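Long-range contact in EXOU (Pseudomonas aeruginosa, PDB 4AKX), which is a type III secretion toxin that probably acts as a patatin-like phospholipase on host membrane lipids and pairs with the chaperone SpcU: residues F483-T495 and W533-H546. Numbering follows the deposited sequence.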
loop_
_atom_site.group_PDB
_atom_site.type_symbol
_atom_site.label_atom_id
_atom_site.label_comp_id
_atom_site.label_asym_id
_atom_site.label_seq_id
_atom_site.Cartn_x
_atom_site.Cartn_y
_atom_site.Cartn_z
ATOM N N PHE B 483 -16.392 13.187 -49.921
ATOM C CA PHE B 483 -15.185 13.453 -49.158
ATOM C C PHE B 483 -13.988 12.613 -49.613
ATOM O O PHE B 483 -12.923 13.168 -49.832
ATOM C CB PHE B 483 -15.451 13.242 -47.669
ATOM C CG PHE B 483 -14.223 13.233 -46.829
ATOM C CD1 PHE B 483 -13.386 12.153 -46.827
ATOM C CD2 PHE B 483 -13.919 14.310 -46.020
ATOM C CE1 PHE B 483 -12.250 12.146 -46.045
ATOM C CE2 PHE B 483 -12.802 14.306 -45.210
ATOM C CZ PHE B 483 -11.962 13.219 -45.233
ATOM N N ARG B 484 -14.133 11.297 -49.754
ATOM C CA ARG B 484 -12.983 10.501 -50.170
ATOM C C ARG B 484 -12.451 10.921 -51.526
ATOM O O ARG B 484 -11.230 10.968 -51.744
ATOM C CB ARG B 484 -13.330 9.048 -50.257
ATOM C CG ARG B 484 -13.082 8.322 -48.985
ATOM C CD ARG B 484 -11.642 7.895 -48.862
ATOM N NE ARG B 484 -11.511 6.765 -47.938
ATOM C CZ ARG B 484 -12.392 6.436 -47.002
ATOM N NH1 ARG B 484 -13.471 7.164 -46.789
ATOM N NH2 ARG B 484 -12.175 5.377 -46.256
ATOM N N GLN B 485 -13.355 11.166 -52.466
ATOM C CA GLN B 485 -12.934 11.560 -53.766
ATOM C C GLN B 485 -12.088 12.831 -53.666
ATOM O O GLN B 485 -10.989 12.886 -54.207
ATOM C CB GLN B 485 -14.147 11.803 -54.661
ATOM C CG GLN B 485 -13.789 11.918 -56.126
ATOM C CD GLN B 485 -12.832 10.814 -56.549
ATOM O OE1 GLN B 485 -13.240 9.657 -56.736
ATOM N NE2 GLN B 485 -11.542 11.155 -56.667
ATOM N N LYS B 486 -12.603 13.857 -52.985
ATOM C CA LYS B 486 -11.892 15.142 -52.887
ATOM C C LYS B 486 -10.520 15.049 -52.164
ATOM O O LYS B 486 -9.543 15.673 -52.591
ATOM C CB LYS B 486 -12.782 16.216 -52.253
ATOM C CG LYS B 486 -14.100 16.419 -52.978
ATOM C CD LYS B 486 -14.849 17.645 -52.474
ATOM C CE LYS B 486 -16.039 17.980 -53.379
ATOM N NZ LYS B 486 -17.106 18.838 -52.749
ATOM N N ALA B 487 -10.454 14.271 -51.088
ATOM C CA ALA B 487 -9.204 13.961 -50.477
ATOM C C ALA B 487 -8.262 13.271 -51.420
ATOM O O ALA B 487 -7.113 13.652 -51.511
ATOM C CB ALA B 487 -9.406 13.090 -49.276
ATOM N N ARG B 488 -8.690 12.213 -52.086
ATOM C CA ARG B 488 -7.734 11.558 -52.976
ATOM C C ARG B 488 -7.242 12.489 -54.091
ATOM O O ARG B 488 -6.094 12.393 -54.532
ATOM C CB ARG B 488 -8.259 10.245 -53.529
ATOM C CG ARG B 488 -8.517 9.206 -52.463
ATOM C CD ARG B 488 -7.234 8.684 -51.862
ATOM N NE ARG B 488 -7.561 7.839 -50.733
ATOM C CZ ARG B 488 -6.818 7.734 -49.644
ATOM N NH1 ARG B 488 -5.659 8.394 -49.571
ATOM N NH2 ARG B 488 -7.227 6.959 -48.640
ATOM N N ASP B 489 -8.081 13.438 -54.488
ATOM C CA ASP B 489 -7.692 14.406 -55.492
ATOM C C ASP B 489 -6.667 15.375 -54.956
ATOM O O ASP B 489 -5.644 15.625 -55.597
ATOM C CB ASP B 489 -8.906 15.176 -55.982
ATOM C CG ASP B 489 -9.675 14.429 -57.044
ATOM O OD1 ASP B 489 -9.176 13.393 -57.507
ATOM O OD2 ASP B 489 -10.790 14.860 -57.408
ATOM N N ALA B 490 -6.960 15.932 -53.778
ATOM C CA ALA B 490 -6.113 16.937 -53.134
ATOM C C ALA B 490 -4.756 16.397 -52.779
ATOM O O ALA B 490 -3.789 17.139 -52.774
ATOM C CB ALA B 490 -6.770 17.453 -51.896
ATOM N N PHE B 491 -4.693 15.101 -52.487
ATOM C CA PHE B 491 -3.462 14.451 -52.135
ATOM C C PHE B 491 -2.571 14.231 -53.336
ATOM O O PHE B 491 -1.343 14.281 -53.215
ATOM C CB PHE B 491 -3.767 13.132 -51.526
ATOM C CG PHE B 491 -4.111 13.199 -50.082
ATOM C CD1 PHE B 491 -3.361 13.970 -49.209
ATOM C CD2 PHE B 491 -5.110 12.406 -49.573
ATOM C CE1 PHE B 491 -3.630 13.957 -47.850
ATOM C CE2 PHE B 491 -5.372 12.377 -48.221
ATOM C CZ PHE B 491 -4.654 13.166 -47.361
ATOM N N THR B 492 -3.165 13.967 -54.494
ATOM C CA THR B 492 -2.363 13.940 -55.719
ATOM C C THR B 492 -1.879 15.346 -56.058
ATOM O O THR B 492 -0.718 15.552 -56.483
ATOM C CB THR B 492 -3.185 13.400 -56.897
ATOM O OG1 THR B 492 -3.537 12.040 -56.633
ATOM C CG2 THR B 492 -2.409 13.498 -58.205
ATOM N N GLU B 493 -2.794 16.306 -55.892
ATOM C CA GLU B 493 -2.567 17.690 -56.314
ATOM C C GLU B 493 -1.370 18.235 -55.514
ATOM O O GLU B 493 -0.452 18.853 -56.063
ATOM C CB GLU B 493 -3.851 18.504 -56.104
ATOM C CG GLU B 493 -3.740 19.995 -56.375
ATOM C CD GLU B 493 -5.023 20.775 -56.012
ATOM O OE1 GLU B 493 -6.094 20.136 -55.808
ATOM O OE2 GLU B 493 -4.964 22.035 -55.917
ATOM N N LEU B 494 -1.346 17.874 -54.230
ATOM C CA LEU B 494 -0.253 18.197 -53.342
ATOM C C LEU B 494 1.036 17.514 -53.717
ATOM O O LEU B 494 2.092 18.025 -53.431
ATOM C CB LEU B 494 -0.614 17.817 -51.919
ATOM C CG LEU B 494 0.443 18.047 -50.845
ATOM C CD1 LEU B 494 0.729 19.525 -50.696
ATOM C CD2 LEU B 494 -0.042 17.460 -49.517
ATOM N N THR B 495 0.950 16.324 -54.292
ATOM C CA THR B 495 2.153 15.555 -54.642
ATOM C C THR B 495 2.820 16.116 -55.891
ATOM O O THR B 495 4.062 16.167 -55.976
ATOM C CB THR B 495 1.832 14.071 -54.823
ATOM O OG1 THR B 495 1.203 13.601 -53.629
ATOM C CG2 THR B 495 3.072 13.287 -55.050
ATOM N N TRP B 533 -8.189 11.912 -39.738
ATOM C CA TRP B 533 -8.030 10.959 -40.832
ATOM C C TRP B 533 -7.071 11.537 -41.846
ATOM O O TRP B 533 -6.134 10.851 -42.335
ATOM C CB TRP B 533 -9.405 10.605 -41.444
ATOM C CG TRP B 533 -9.371 9.601 -42.594
ATOM C CD1 TRP B 533 -9.514 8.228 -42.524
ATOM C CD2 TRP B 533 -9.200 9.885 -44.037
ATOM N NE1 TRP B 533 -9.421 7.653 -43.785
ATOM C CE2 TRP B 533 -9.228 8.593 -44.720
ATOM C CE3 TRP B 533 -8.994 11.030 -44.782
ATOM C CZ2 TRP B 533 -9.106 8.485 -46.088
ATOM C CZ3 TRP B 533 -8.883 10.915 -46.178
ATOM C CH2 TRP B 533 -8.920 9.675 -46.808
ATOM N N LEU B 534 -7.248 12.828 -42.108
ATOM C CA LEU B 534 -6.422 13.521 -43.074
ATOM C C LEU B 534 -4.969 13.626 -42.635
ATOM O O LEU B 534 -4.064 13.379 -43.434
ATOM C CB LEU B 534 -6.999 14.882 -43.452
ATOM C CG LEU B 534 -8.306 14.929 -44.299
ATOM C CD1 LEU B 534 -8.902 16.335 -44.241
ATOM C CD2 LEU B 534 -8.098 14.522 -45.760
ATOM N N ALA B 535 -4.731 13.860 -41.359
ATOM C CA ALA B 535 -3.369 13.801 -40.868
ATOM C C ALA B 535 -2.723 12.387 -41.048
ATOM O O ALA B 535 -1.627 12.248 -41.663
ATOM C CB ALA B 535 -3.303 14.253 -39.429
ATOM N N ALA B 536 -3.393 11.346 -40.546
ATOM C CA ALA B 536 -2.869 9.998 -40.695
ATOM C C ALA B 536 -2.557 9.665 -42.159
ATOM O O ALA B 536 -1.495 9.098 -42.451
ATOM C CB ALA B 536 -3.820 8.988 -40.105
ATOM N N GLU B 537 -3.450 10.056 -43.079
ATOM C CA GLU B 537 -3.233 9.778 -44.512
ATOM C C GLU B 537 -1.953 10.410 -44.979
ATOM O O GLU B 537 -1.242 9.886 -45.820
ATOM C CB GLU B 537 -4.374 10.307 -45.381
ATOM C CG GLU B 537 -5.671 9.503 -45.325
ATOM C CD GLU B 537 -5.459 8.000 -45.419
ATOM O OE1 GLU B 537 -4.689 7.530 -46.282
ATOM O OE2 GLU B 537 -6.079 7.285 -44.622
ATOM N N LEU B 538 -1.635 11.541 -44.415
ATOM C CA LEU B 538 -0.466 12.230 -44.861
ATOM C C LEU B 538 0.792 11.711 -44.168
ATOM O O LEU B 538 1.846 12.286 -44.319
ATOM C CB LEU B 538 -0.672 13.687 -44.576
ATOM C CG LEU B 538 0.085 14.758 -45.287
ATOM C CD1 LEU B 538 -0.146 14.654 -46.768
ATOM C CD2 LEU B 538 -0.590 15.993 -44.748
ATOM N N ASN B 539 0.666 10.623 -43.406
ATOM C CA ASN B 539 1.792 10.086 -42.643
ATOM C C ASN B 539 2.286 8.750 -43.118
ATOM O O ASN B 539 3.321 8.301 -42.691
ATOM C CB ASN B 539 1.448 9.967 -41.174
ATOM C CG ASN B 539 1.809 11.211 -40.381
ATOM O OD1 ASN B 539 2.757 11.204 -39.628
ATOM N ND2 ASN B 539 1.025 12.269 -40.529
ATOM N N HIS B 540 1.554 8.104 -44.005
ATOM C CA HIS B 540 2.056 6.904 -44.660
ATOM C C HIS B 540 3.528 6.920 -44.892
ATOM O O HIS B 540 4.014 7.634 -45.783
ATOM C CB HIS B 540 1.330 6.700 -45.961
ATOM C CG HIS B 540 0.052 5.965 -45.792
ATOM N ND1 HIS B 540 -1.073 6.576 -45.400
ATOM C CD2 HIS B 540 -0.233 4.601 -45.843
ATOM C CE1 HIS B 540 -2.045 5.670 -45.263
ATOM N NE2 HIS B 540 -1.529 4.457 -45.537
ATOM N N ALA B 541 4.263 6.143 -44.098
ATOM C CA ALA B 541 5.713 6.085 -44.259
ATOM C C ALA B 541 6.098 5.745 -45.698
ATOM O O ALA B 541 7.085 6.255 -46.225
ATOM C CB ALA B 541 6.321 5.084 -43.294
ATOM N N ASP B 542 5.289 4.892 -46.323
ATOM C CA ASP B 542 5.508 4.394 -47.683
ATOM C C ASP B 542 5.533 5.521 -48.727
ATOM O O ASP B 542 6.129 5.368 -49.788
ATOM C CB ASP B 542 4.395 3.401 -48.034
ATOM C CG ASP B 542 2.998 3.937 -47.662
ATOM O OD1 ASP B 542 2.458 4.786 -48.414
ATOM O OD2 ASP B 542 2.457 3.539 -46.599
ATOM N N ASN B 543 4.881 6.641 -48.420
ATOM C CA ASN B 543 4.698 7.738 -49.377
ATOM C C ASN B 543 5.850 8.763 -49.349
ATOM O O ASN B 543 5.741 9.792 -48.717
ATOM C CB ASN B 543 3.351 8.426 -49.097
ATOM C CG ASN B 543 2.922 9.380 -50.206
ATOM O OD1 ASN B 543 3.644 10.304 -50.576
ATOM N ND2 ASN B 543 1.719 9.177 -50.714
ATOM N N VAL B 544 6.940 8.471 -50.045
ATOM C CA VAL B 544 8.166 9.307 -50.046
ATOM C C VAL B 544 7.983 10.838 -50.147
ATOM O O VAL B 544 8.819 11.600 -49.639
ATOM C CB VAL B 544 9.132 8.910 -51.193
ATOM C CG1 VAL B 544 10.398 9.727 -51.110
ATOM C CG2 VAL B 544 9.484 7.436 -51.135
ATOM N N ASP B 545 6.953 11.286 -50.867
ATOM C CA ASP B 545 6.816 12.705 -51.193
ATOM C C ASP B 545 6.159 13.478 -50.089
ATOM O O ASP B 545 6.530 14.599 -49.786
ATOM C CB ASP B 545 6.009 12.875 -52.457
ATOM C CG ASP B 545 6.795 12.533 -53.672
ATOM O OD1 ASP B 545 8.042 12.473 -53.564
ATOM O OD2 ASP B 545 6.180 12.313 -54.734
ATOM N N HIS B 546 5.128 12.896 -49.521
ATOM C CA HIS B 546 4.545 13.451 -48.349
ATOM C C HIS B 546 5.567 13.485 -47.259
ATOM O O HIS B 546 5.837 14.551 -46.739
ATOM C CB HIS B 546 3.305 12.678 -47.966
ATOM C CG HIS B 546 2.168 12.878 -48.920
ATOM N ND1 HIS B 546 1.036 12.138 -48.874
ATOM C CD2 HIS B 546 2.008 13.792 -49.978
ATOM C CE1 HIS B 546 0.176 12.587 -49.825
ATOM N NE2 HIS B 546 0.779 13.598 -50.501
#
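Trp533 is a knob in the hole formed by Phe483, Arg484, Ala487 and Arg488 of helix 474-502. With CG anti to the backbone N (chi1 -179°), its six-membered ring meets Phe483 in an offset edge-to-face pair, CE1 of Phe483 lying 3.6 Å from CZ3 of Trp533. Ala487 CB touches the indole edge 3.8 Å from Trp533 CZ3. One helical turn further on, the Phe491 ring lies among Leu534, Glu537, Leu538 and His546: its CZ reaches Glu537 CB at 3.5 Å, its CE1 reaches Leu538 CD1 at 3.7 Å, and it meets the His546 ring obliquely. The same Leu538 methyl sits over the centre of the His546 ring, with Asn543 OD1, the N-cap acceptor for His546 N, over the opposite face, off-centre.

Charged groups border this apolar core. The indole rim lies over one face of each guanidinium, Arg484 and Arg488, off-centre; the planes are about 60° apart, so neither is a parallel stack. Arg488 also forms a long salt bridge, NH2 to Glu537 OE1 at 3.5 Å.

At the far end Thr495 OG1 donates to Phe491 O (2.7 Å) in its own helix and lies 3.2 Å from His546 NE2. Within the middle helical domain, therefore, aromatic and aliphatic packing mainly joins the two segments, while the charged ends of Arg484, Arg488 and Glu537 are paired mainly outside them, with Asp463 and Ser336.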